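Multicopper oxidase (Pseudomonas thermotolerans, PDB 6VOW) probably oxidises phenolic, lignin-related substrates in the manner of a laccase, passing their electrons through a mononuclear copper to a three-copper centre where oxygen is reduced to water. Local coordinates at residues H94-R99 / W134-E139; D105-V110 / V434-C439; E166-L171 / R220-N225. All blocks are in the same frame, centred on the assembly; numbering follows the deposited sequence.

Contact 1: H94-R99 / W134-E139; sequences HWHGIR and WYHPHE. With CU (copper (II) ion), chain C; C2O (Cu-O-Cu linkage), chain B.
His-96 swings its CG anti to the backbone N (chi1 -178°), while Trp-134 across the sheet holds its CG between its own N and carbonyl carbon (chi1 59°), and the two rings come together as an offset stack. Indole NE1 lies over one face of the imidazole, 3.0 Å from His-96 CG, and His-96 CB in turn rests over the five-membered ring of Trp-134 as a CH-pi contact. The planes are 30° apart, so the stack is splayed. His-94 and His-136 pair next along the antiparallel strands 94-96 and 131-136, in an offset edge-to-face pair, the edge of His-94 toward the face of His-136; His-138, from the loop beyond, puts its own edge to the face of His-94. Backbone bonds hold this register, among them His-94 N to His-136 O at 2.7 Å. On the other side of the sheet, Trp-95 CE3 packs on Tyr-135 CB at 3.6 Å, and both side chains also touch Leu-71.

The histidines converge on copper. His-96 ND1 (2.1 Å) and His-136 NE2 (2.0 Å) bind CU2 of the Cu-O-Cu linkage, His-138 NE2 binds CU3, and His-94 NE2 binds the separate copper ion at 2.0 Å; His-391, His-393, His-438 and His-440 supply the remaining protein ligands. This is the trinuclear centre of a multicopper oxidase, with two His-X-His motifs from the N-terminal region, His-94/His-96 on one strand and His-136/His-138 running off the end of its antiparallel neighbour. Second-shell acceptors fix the ring rotations: His-136 ND1 donates to Pro-137 O at 2.6 Å, His-94 ND1 to Asp-105 O, and His-96 NE2 meets Asp-413 OD1. With the nitrogen remote from copper bonded in these three rings, each imidazole is held in orientation, and the acceptors probably make the ligating nitrogens richer in electrons.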
loop_
_atom_site.group_PDB
_atom_site.type_symbol
_atom_site.label_atom_id
_atom_site.label_comp_id
_atom_site.label_asym_id
_atom_site.label_seq_id
_atom_site.Cartn_x
_atom_site.Cartn_y
_atom_site.Cartn_z
ATOM N N HIS A 94 -9.858 4.025 -4.178
ATOM C CA HIS A 94 -9.893 2.985 -3.177
ATOM C C HIS A 94 -8.899 3.316 -2.080
ATOM O O HIS A 94 -7.829 3.799 -2.375
ATOM C CB HIS A 94 -9.557 1.640 -3.815
ATOM C CG HIS A 94 -9.220 0.579 -2.815
ATOM N ND1 HIS A 94 -10.155 -0.027 -2.000
ATOM C CD2 HIS A 94 -8.041 -0.010 -2.535
ATOM C CE1 HIS A 94 -9.543 -0.888 -1.195
ATOM N NE2 HIS A 94 -8.272 -0.913 -1.533
ATOM N N TRP A 95 -9.272 3.078 -0.829
ATOM C CA TRP A 95 -8.532 3.623 0.336
ATOM C C TRP A 95 -7.912 2.405 0.965
ATOM O O TRP A 95 -8.559 1.633 1.774
ATOM C CB TRP A 95 -9.424 4.391 1.283
ATOM C CG TRP A 95 -10.136 5.455 0.597
ATOM C CD1 TRP A 95 -11.345 5.369 0.006
ATOM C CD2 TRP A 95 -9.689 6.802 0.407
ATOM N NE1 TRP A 95 -11.678 6.564 -0.568
ATOM C CE2 TRP A 95 -10.696 7.476 -0.329
ATOM C CE3 TRP A 95 -8.533 7.506 0.765
ATOM C CZ2 TRP A 95 -10.578 8.831 -0.717
ATOM C CZ3 TRP A 95 -8.425 8.884 0.406
ATOM C CH2 TRP A 95 -9.427 9.515 -0.347
ATOM N N HIS A 96 -6.682 2.177 0.463
ATOM C CA HIS A 96 -5.934 0.905 0.672
ATOM C C HIS A 96 -5.612 0.776 2.129
ATOM O O HIS A 96 -4.810 1.540 2.659
ATOM C CB HIS A 96 -4.623 0.847 -0.181
ATOM C CG HIS A 96 -3.865 -0.454 -0.017
ATOM N ND1 HIS A 96 -3.614 -1.328 -1.051
ATOM C CD2 HIS A 96 -3.341 -1.041 1.086
ATOM C CE1 HIS A 96 -2.926 -2.360 -0.611
ATOM N NE2 HIS A 96 -2.775 -2.218 0.694
ATOM N N GLY A 97 -6.239 -0.197 2.770
ATOM C CA GLY A 97 -5.947 -0.607 4.118
ATOM C C GLY A 97 -7.031 -0.175 5.141
ATOM O O GLY A 97 -7.084 -0.673 6.276
ATOM N N ILE A 98 -7.873 0.759 4.741
ATOM C CA ILE A 98 -8.883 1.283 5.632
ATOM C C ILE A 98 -10.013 0.307 5.701
ATOM O O ILE A 98 -10.548 -0.077 4.703
ATOM C CB ILE A 98 -9.451 2.656 5.175
ATOM C CG1 ILE A 98 -8.325 3.718 5.036
ATOM C CG2 ILE A 98 -10.548 3.121 6.167
ATOM C CD1 ILE A 98 -7.557 3.857 6.267
ATOM N N ARG A 99 -10.391 -0.075 6.906
ATOM C CA ARG A 99 -11.626 -0.822 7.140
ATOM C C ARG A 99 -12.779 0.204 7.175
ATOM O O ARG A 99 -13.040 0.833 8.139
ATOM C CB ARG A 99 -11.521 -1.590 8.436
ATOM C CG ARG A 99 -10.220 -2.364 8.517
ATOM C CD ARG A 99 -10.145 -3.153 9.800
ATOM N NE ARG A 99 -9.873 -2.241 10.913
ATOM C CZ ARG A 99 -10.464 -2.265 12.095
ATOM N NH1 ARG A 99 -11.421 -3.159 12.384
ATOM N NH2 ARG A 99 -10.095 -1.373 13.013
ATOM N N TRP A 134 -2.775 4.088 1.991
ATOM C CA TRP A 134 -2.673 4.884 0.731
ATOM C C TRP A 134 -3.940 4.752 -0.044
ATOM O O TRP A 134 -4.846 3.964 0.308
ATOM C CB TRP A 134 -1.442 4.476 -0.145
ATOM C CG TRP A 134 -1.369 3.079 -0.609
ATOM C CD1 TRP A 134 -1.388 1.961 0.131
ATOM C CD2 TRP A 134 -1.271 2.677 -1.960
ATOM N NE1 TRP A 134 -1.297 0.885 -0.683
ATOM C CE2 TRP A 134 -1.184 1.315 -1.976
ATOM C CE3 TRP A 134 -1.186 3.369 -3.151
ATOM C CZ2 TRP A 134 -1.106 0.603 -3.145
ATOM C CZ3 TRP A 134 -1.049 2.680 -4.307
ATOM C CH2 TRP A 134 -0.966 1.304 -4.303
ATOM N N TYR A 135 -3.976 5.466 -1.132
ATOM C CA TYR A 135 -5.154 5.515 -1.968
ATOM C C TYR A 135 -4.773 5.518 -3.437
ATOM O O TYR A 135 -3.767 6.118 -3.863
ATOM C CB TYR A 135 -5.961 6.778 -1.586
ATOM C CG TYR A 135 -5.282 8.099 -1.866
ATOM C CD1 TYR A 135 -5.546 8.762 -3.037
ATOM C CD2 TYR A 135 -4.454 8.715 -0.939
ATOM C CE1 TYR A 135 -4.971 9.973 -3.346
ATOM C CE2 TYR A 135 -3.888 9.966 -1.232
ATOM C CZ TYR A 135 -4.172 10.568 -2.468
ATOM O OH TYR A 135 -3.650 11.749 -2.872
ATOM N N HIS A 136 -5.650 4.935 -4.212
ATOM C CA HIS A 136 -5.401 4.806 -5.628
ATOM C C HIS A 136 -6.666 4.333 -6.284
ATOM O O HIS A 136 -7.573 3.958 -5.608
ATOM C CB HIS A 136 -4.284 3.771 -5.866
ATOM C CG HIS A 136 -4.603 2.426 -5.325
ATOM N ND1 HIS A 136 -5.448 1.536 -5.949
ATOM C CD2 HIS A 136 -4.190 1.825 -4.189
ATOM C CE1 HIS A 136 -5.535 0.429 -5.221
ATOM N NE2 HIS A 136 -4.757 0.576 -4.153
ATOM N N PRO A 137 -6.725 4.383 -7.612
ATOM C CA PRO A 137 -7.940 3.931 -8.288
ATOM C C PRO A 137 -8.055 2.504 -8.226
ATOM O O PRO A 137 -7.079 1.821 -7.921
ATOM C CB PRO A 137 -7.729 4.358 -9.748
ATOM C CG PRO A 137 -6.820 5.513 -9.620
ATOM C CD PRO A 137 -5.898 5.188 -8.511
ATOM N N HIS A 138 -9.266 2.050 -8.497
ATOM C CA HIS A 138 -9.514 0.649 -8.707
ATOM C C HIS A 138 -10.229 0.394 -10.038
ATOM O O HIS A 138 -11.037 -0.488 -10.141
ATOM C CB HIS A 138 -10.318 0.130 -7.566
ATOM C CG HIS A 138 -9.823 -1.160 -7.097
ATOM N ND1 HIS A 138 -10.099 -2.321 -7.773
ATOM C CD2 HIS A 138 -8.955 -1.469 -6.117
ATOM C CE1 HIS A 138 -9.484 -3.321 -7.177
ATOM N NE2 HIS A 138 -8.809 -2.829 -6.164
ATOM N N GLU A 139 -9.876 1.197 -11.031
ATOM C CA GLU A 139 -10.482 1.213 -12.332
ATOM C C GLU A 139 -9.325 1.509 -13.240
ATOM O O GLU A 139 -8.584 2.429 -12.944
ATOM C CB GLU A 139 -11.541 2.330 -12.456
ATOM C CG GLU A 139 -12.181 2.464 -13.859
ATOM C CD GLU A 139 -13.593 1.872 -14.037
ATOM O OE1 GLU A 139 -14.389 2.420 -14.853
ATOM O OE2 GLU A 139 -13.913 0.849 -13.409
HETATM CU CU CU C . -7.140 -2.450 -0.931
HETATM CU CU2 C2O B . -4.264 -0.991 -3.000
HETATM CU CU3 C2O B . -7.660 -3.705 -4.499
HETATM O O1 C2O B . -5.881 -2.479 -3.704
#

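Contact 2: D105-V110 / V434-C439; sequences DGVPYV and VWMFHC. With CU (copper (II) ion), chain D; C2O (Cu-O-Cu linkage), chain B.
Asp-105 brings its carboxylate to the rim of the Trp-435 indole, OD2 lying near the ring plane 3.7 Å from CE3, with the two planes 62° apart. Val-107 sets both methyls against Met-436, CG2 reaching CG at 4.0 Å, and Val-110 pushes CG1 onto the backbone of Val-434, 3.2 Å from its O. Met-436 is bent at chi2 (-53°) and again at chi3, which folds CE back toward Val-110. No direct hydrogen bond joins the segments; one water does. It donates to Asp-105 OD2 (2.9 Å) and to Val-434 O, and accepts from Met-436 N.

The loop 105-110 comes from the N-terminal cupredoxin-like region and strand 433-439 from the C-terminal one, so the packing lies at the interface between these two domains, where multicopper oxidases hold their trinuclear site. Farther along the strand, His-438 NE2 binds CU3 of the Cu-O-Cu linkage at 2.2 Å, and Cys-439 SG binds the mononuclear copper at 2.2 Å with His-388 and His-444. With His-440, a CU2 ligand, they form the His-Cys-His sequence that probably carries electrons between the copper sites. His-438 ND1 donates to Cys-439 O (2.6 Å) from above the carbonyl plane, and Asp-105 OD2 also hydrogen-bonds His-393 ND1, positioning a second CU3 ligand.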
loop_
_atom_site.group_PDB
_atom_site.type_symbol
_atom_site.label_atom_id
_atom_site.label_comp_id
_atom_site.label_asym_id
_atom_site.label_seq_id
_atom_site.Cartn_x
_atom_site.Cartn_y
_atom_site.Cartn_z
ATOM N N ASP A 105 -15.688 1.586 -0.621
ATOM C CA ASP A 105 -14.426 0.869 -0.931
ATOM C C ASP A 105 -13.853 1.287 -2.281
ATOM O O ASP A 105 -12.706 1.038 -2.531
ATOM C CB ASP A 105 -14.593 -0.621 -0.834
ATOM C CG ASP A 105 -13.243 -1.401 -0.777
ATOM O OD1 ASP A 105 -12.239 -0.949 -0.174
ATOM O OD2 ASP A 105 -13.203 -2.532 -1.320
ATOM N N GLY A 106 -14.608 1.987 -3.116
ATOM C CA GLY A 106 -14.051 2.504 -4.345
ATOM C C GLY A 106 -13.854 1.450 -5.422
ATOM O O GLY A 106 -13.165 1.663 -6.403
ATOM N N VAL A 107 -14.497 0.322 -5.269
ATOM C CA VAL A 107 -14.431 -0.674 -6.297
ATOM C C VAL A 107 -15.602 -0.544 -7.310
ATOM O O VAL A 107 -16.780 -0.585 -6.927
ATOM C CB VAL A 107 -14.441 -2.062 -5.655
ATOM C CG1 VAL A 107 -14.619 -3.091 -6.753
ATOM C CG2 VAL A 107 -13.146 -2.269 -4.882
ATOM N N PRO A 108 -15.300 -0.395 -8.607
ATOM C CA PRO A 108 -16.400 -0.128 -9.498
ATOM C C PRO A 108 -17.292 -1.312 -9.516
ATOM O O PRO A 108 -16.787 -2.437 -9.588
ATOM C CB PRO A 108 -15.717 0.101 -10.861
ATOM C CG PRO A 108 -14.338 0.609 -10.506
ATOM C CD PRO A 108 -13.996 -0.184 -9.273
ATOM N N TYR A 109 -18.586 -1.041 -9.374
ATOM C CA TYR A 109 -19.702 -1.994 -9.488
ATOM C C TYR A 109 -19.899 -2.906 -8.288
ATOM O O TYR A 109 -20.806 -3.747 -8.274
ATOM C CB TYR A 109 -19.651 -2.751 -10.821
ATOM C CG TYR A 109 -19.591 -1.802 -12.011
ATOM C CD1 TYR A 109 -20.742 -1.135 -12.473
ATOM C CD2 TYR A 109 -18.379 -1.598 -12.691
ATOM C CE1 TYR A 109 -20.675 -0.268 -13.571
ATOM C CE2 TYR A 109 -18.297 -0.755 -13.767
ATOM C CZ TYR A 109 -19.438 -0.100 -14.195
ATOM O OH TYR A 109 -19.304 0.695 -15.247
ATOM N N VAL A 110 -19.080 -2.706 -7.266
ATOM C CA VAL A 110 -19.234 -3.388 -5.988
ATOM C C VAL A 110 -19.502 -2.318 -4.946
ATOM O O VAL A 110 -20.460 -2.457 -4.205
ATOM C CB VAL A 110 -17.962 -4.201 -5.685
ATOM C CG1 VAL A 110 -17.821 -4.585 -4.223
ATOM C CG2 VAL A 110 -17.916 -5.435 -6.609
ATOM N N VAL A 434 -18.617 -7.311 -0.228
ATOM C CA VAL A 434 -17.960 -8.139 -1.196
ATOM C C VAL A 434 -16.625 -7.516 -1.383
ATOM O O VAL A 434 -16.512 -6.486 -1.951
ATOM C CB VAL A 434 -18.729 -8.224 -2.540
ATOM C CG1 VAL A 434 -17.963 -9.160 -3.494
ATOM C CG2 VAL A 434 -20.156 -8.739 -2.330
ATOM N N TRP A 435 -15.598 -8.159 -0.875
ATOM C CA TRP A 435 -14.265 -7.544 -0.854
ATOM C C TRP A 435 -13.306 -8.221 -1.813
ATOM O O TRP A 435 -13.104 -9.434 -1.764
ATOM C CB TRP A 435 -13.674 -7.694 0.536
ATOM C CG TRP A 435 -14.621 -7.273 1.470
ATOM C CD1 TRP A 435 -15.504 -8.053 2.147
ATOM C CD2 TRP A 435 -14.947 -5.939 1.760
ATOM N NE1 TRP A 435 -16.344 -7.271 2.889
ATOM C CE2 TRP A 435 -16.018 -5.961 2.673
ATOM C CE3 TRP A 435 -14.425 -4.727 1.378
ATOM C CZ2 TRP A 435 -16.535 -4.796 3.251
ATOM C CZ3 TRP A 435 -14.989 -3.553 1.957
ATOM C CH2 TRP A 435 -16.014 -3.617 2.874
ATOM N N MET A 436 -12.684 -7.406 -2.630
ATOM C CA MET A 436 -11.613 -7.863 -3.510
ATOM C C MET A 436 -10.417 -8.406 -2.740
ATOM O O MET A 436 -9.986 -7.886 -1.691
ATOM C CB MET A 436 -11.105 -6.757 -4.456
ATOM C CG MET A 436 -12.160 -6.076 -5.325
ATOM S SD MET A 436 -13.184 -7.251 -6.284
ATOM C CE MET A 436 -14.426 -7.785 -5.085
ATOM N N PHE A 437 -9.862 -9.421 -3.363
ATOM C CA PHE A 437 -8.786 -10.202 -2.835
ATOM C C PHE A 437 -7.871 -10.495 -3.991
ATOM O O PHE A 437 -8.246 -11.178 -4.906
ATOM C CB PHE A 437 -9.354 -11.451 -2.294
ATOM C CG PHE A 437 -8.369 -12.354 -1.682
ATOM C CD1 PHE A 437 -7.420 -11.897 -0.812
ATOM C CD2 PHE A 437 -8.473 -13.724 -1.909
ATOM C CE1 PHE A 437 -6.533 -12.772 -0.210
ATOM C CE2 PHE A 437 -7.612 -14.618 -1.290
ATOM C CZ PHE A 437 -6.637 -14.130 -0.433
ATOM N N HIS A 438 -6.724 -9.864 -3.975
ATOM C CA HIS A 438 -5.930 -9.857 -5.161
ATOM C C HIS A 438 -4.424 -9.592 -4.938
ATOM O O HIS A 438 -3.953 -9.061 -3.890
ATOM C CB HIS A 438 -6.559 -8.905 -6.185
ATOM C CG HIS A 438 -6.339 -7.476 -5.845
ATOM N ND1 HIS A 438 -5.152 -6.844 -6.093
ATOM C CD2 HIS A 438 -7.093 -6.595 -5.154
ATOM C CE1 HIS A 438 -5.198 -5.613 -5.639
ATOM N NE2 HIS A 438 -6.363 -5.443 -5.069
ATOM N N CYS A 439 -3.638 -9.989 -5.950
ATOM C CA CYS A 439 -2.238 -9.692 -5.930
ATOM C C CYS A 439 -2.178 -8.216 -6.243
ATOM O O CYS A 439 -2.935 -7.708 -7.113
ATOM C CB CYS A 439 -1.448 -10.466 -6.976
ATOM S SG CYS A 439 0.212 -9.762 -7.146
HETATM CU CU CU D . 1.227 -11.378 -8.273
HETATM CU CU2 C2O B . -4.264 -0.991 -3.000
HETATM CU CU3 C2O B . -7.660 -3.705 -4.499
HETATM O O1 C2O B . -5.881 -2.479 -3.704
HETATM O O HOH W 1 -14.206 -4.919 -2.523
#

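Contact 3: E166-L171 / R220-N225; sequences ELSLSL and RLRLFN
Strands 166-171 and 220-225 run parallel, their axes 4.6 Å apart at closest approach and inclined by 17°. Residues pair in strict register from Glu-166 with Arg-220 to Leu-171 with Asn-225. Five backbone hydrogen bonds zigzag between them: Arg-220 O and Leu-167 O accept from Leu-167 N and Arg-222 N, Arg-222 O and Leu-169 O from Leu-169 N and Phe-224 N, and Phe-224 O from Leu-171 N, this last bond being 2.7 Å long.

On the face of Glu-166, Arg-222 and Phe-224 a salt bridge leads. Arg-222, extended from CG to NE, lays NH2 2.6 Å from Glu-166 OE1, and its NE makes a weak bond of 2.7 Å to OE2. OE1 lies in the guanidinium plane and is met from its syn side, though tilted out of the carboxylate plane; the two planes are turned 51° apart, so the fork is twisted. The guanidinium of Arg-220 lies over one face of that of Arg-222, offset toward the rim, and acidic groups around them probably balance the pair: Glu-157 and Asp-269 bind Arg-220. Glu-166 OE2 has a second partner in Arg-72. Farther along this face Phe-224, its CG anti to the carbonyl carbon (chi1 -52°), reaches back along the strands, CE1 4.0 Å from Ser-168 CB and Leu-169 O at the ring edge. On the opposite face leucines lie side by side, Leu-167 CB meeting Leu-221 CD2 at 3.8 Å and Leu-169 CB meeting Leu-223 CD2 at 3.7 Å.

Both strands belong to the six-stranded mixed sheet of the middle cupredoxin-like domain, with 200-203 flanking 165-174 and 267-273 flanking 218-225. Leu-171 and Leu-223 pack on strand 232-235 of the second sheet, whereas Arg-222 and Phe-224 face strand 151-156 of the first domain.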
loop_
_atom_site.group_PDB
_atom_site.type_symbol
_atom_site.label_atom_id
_atom_site.label_comp_id
_atom_site.label_asym_id
_atom_site.label_seq_id
_atom_site.Cartn_x
_atom_site.Cartn_y
_atom_site.Cartn_z
ATOM N N GLU A 166 8.806 13.134 11.787
ATOM C CA GLU A 166 8.365 12.118 10.842
ATOM C C GLU A 166 8.631 12.621 9.496
ATOM O O GLU A 166 8.763 13.804 9.311
ATOM C CB GLU A 166 6.873 11.760 11.023
ATOM C CG GLU A 166 5.864 12.838 10.694
ATOM C CD GLU A 166 4.490 12.267 10.413
ATOM O OE1 GLU A 166 3.800 11.820 11.366
ATOM O OE2 GLU A 166 4.160 12.232 9.213
ATOM N N LEU A 167 8.694 11.703 8.559
ATOM C CA LEU A 167 8.947 12.017 7.183
ATOM C C LEU A 167 8.232 10.961 6.363
ATOM O O LEU A 167 8.387 9.777 6.631
ATOM C CB LEU A 167 10.431 11.866 6.936
ATOM C CG LEU A 167 10.920 12.320 5.595
ATOM C CD1 LEU A 167 10.671 13.822 5.403
ATOM C CD2 LEU A 167 12.396 12.014 5.544
ATOM N N SER A 168 7.471 11.404 5.388
ATOM C CA SER A 168 6.794 10.529 4.473
ATOM C C SER A 168 7.626 10.293 3.211
ATOM O O SER A 168 8.090 11.252 2.580
ATOM C CB SER A 168 5.462 11.123 4.045
ATOM O OG SER A 168 4.583 11.183 5.148
ATOM N N LEU A 169 7.799 9.012 2.847
ATOM C CA LEU A 169 8.601 8.544 1.641
ATOM C C LEU A 169 7.741 7.687 0.779
ATOM O O LEU A 169 7.407 6.591 1.184
ATOM C CB LEU A 169 9.841 7.720 2.040
ATOM C CG LEU A 169 11.070 8.610 2.155
ATOM C CD1 LEU A 169 10.809 9.868 2.942
ATOM C CD2 LEU A 169 12.166 7.840 2.812
ATOM N N SER A 170 7.360 8.211 -0.373
ATOM C CA SER A 170 6.488 7.482 -1.305
ATOM C C SER A 170 7.339 7.011 -2.469
ATOM O O SER A 170 7.863 7.816 -3.223
ATOM C CB SER A 170 5.356 8.388 -1.807
ATOM O OG SER A 170 4.399 8.660 -0.779
ATOM N N LEU A 171 7.504 5.699 -2.547
ATOM C CA LEU A 171 8.287 5.072 -3.594
ATOM C C LEU A 171 7.457 4.772 -4.809
ATOM O O LEU A 171 6.399 4.208 -4.708
ATOM C CB LEU A 171 8.771 3.732 -3.094
ATOM C CG LEU A 171 9.745 3.898 -1.920
ATOM C CD1 LEU A 171 9.941 2.581 -1.192
ATOM C CD2 LEU A 171 11.035 4.355 -2.518
ATOM N N ARG A 220 10.518 9.061 12.569
ATOM C CA ARG A 220 9.622 8.051 12.019
ATOM C C ARG A 220 9.521 8.278 10.529
ATOM O O ARG A 220 8.956 9.293 10.078
ATOM C CB ARG A 220 8.282 8.299 12.598
ATOM C CG ARG A 220 7.217 7.431 12.037
ATOM C CD ARG A 220 5.938 7.891 12.647
ATOM N NE ARG A 220 4.918 6.874 12.552
ATOM C CZ ARG A 220 3.823 6.902 13.285
ATOM N NH1 ARG A 220 3.671 7.878 14.194
ATOM N NH2 ARG A 220 2.896 5.944 13.149
ATOM N N LEU A 221 10.091 7.358 9.774
ATOM C CA LEU A 221 10.055 7.410 8.316
ATOM C C LEU A 221 8.901 6.571 7.919
ATOM O O LEU A 221 8.836 5.361 8.214
ATOM C CB LEU A 221 11.331 6.789 7.695
ATOM C CG LEU A 221 12.669 7.380 8.031
ATOM C CD1 LEU A 221 13.739 6.646 7.238
ATOM C CD2 LEU A 221 12.613 8.827 7.665
ATOM N N ARG A 222 7.966 7.214 7.300
ATOM C CA ARG A 222 6.757 6.517 6.846
ATOM C C ARG A 222 7.066 6.129 5.411
ATOM O O ARG A 222 7.263 7.006 4.589
ATOM C CB ARG A 222 5.550 7.486 6.876
ATOM C CG ARG A 222 5.240 8.002 8.262
ATOM C CD ARG A 222 4.150 9.046 8.181
ATOM N NE ARG A 222 3.705 9.577 9.499
ATOM C CZ ARG A 222 2.882 8.965 10.341
ATOM N NH1 ARG A 222 2.449 7.789 10.132
ATOM N NH2 ARG A 222 2.511 9.557 11.489
ATOM N N LEU A 223 7.120 4.828 5.130
ATOM C CA LEU A 223 7.591 4.334 3.803
ATOM C C LEU A 223 6.420 3.718 3.141
ATOM O O LEU A 223 5.820 2.766 3.677
ATOM C CB LEU A 223 8.653 3.300 4.010
ATOM C CG LEU A 223 9.973 4.022 4.334
ATOM C CD1 LEU A 223 10.865 3.188 5.234
ATOM C CD2 LEU A 223 10.684 4.271 3.037
ATOM N N PHE A 224 6.061 4.293 2.009
ATOM C CA PHE A 224 4.935 3.841 1.215
ATOM C C PHE A 224 5.431 3.334 -0.136
ATOM O O PHE A 224 6.127 4.042 -0.876
ATOM C CB PHE A 224 3.946 4.979 0.927
ATOM C CG PHE A 224 3.486 5.744 2.123
ATOM C CD1 PHE A 224 4.249 6.743 2.651
ATOM C CD2 PHE A 224 2.259 5.489 2.682
ATOM C CE1 PHE A 224 3.749 7.488 3.719
ATOM C CE2 PHE A 224 1.804 6.162 3.791
ATOM C CZ PHE A 224 2.533 7.219 4.268
ATOM N N ASN A 225 5.058 2.118 -0.462
ATOM C CA ASN A 225 5.400 1.618 -1.790
ATOM C C ASN A 225 4.180 1.884 -2.663
ATOM O O ASN A 225 3.149 1.173 -2.579
ATOM C CB ASN A 225 5.793 0.134 -1.742
ATOM C CG ASN A 225 6.074 -0.430 -3.150
ATOM O OD1 ASN A 225 5.642 0.134 -4.165
ATOM N ND2 ASN A 225 6.808 -1.546 -3.203
HETATM O O HOH W 2 4.712 10.539 14.449
#

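Overall arrangement
All three contacts are largely buried, but they bury different chemistry. Contacts 1 and 2 both reach the Cu-O-Cu linkage, their centres about 9 Å apart, and they touch directly, His-138 O lying 3.1 Å from Pro-108 CD. Contact 1 joins neighbouring strands of one sheet and is rich in metal-binding rings; contact 2 joins a loop to a strand far along the chain through methyls and a water. Contact 3 binds no copper: it is a parallel strand pair in the middle domain, with mostly leucines on one face, and ion pairs beside a phenylalanine on the other. Its centre lies about 17 Å from that of contact 1 and about 26 Å from that of contact 2, across the chain's centre.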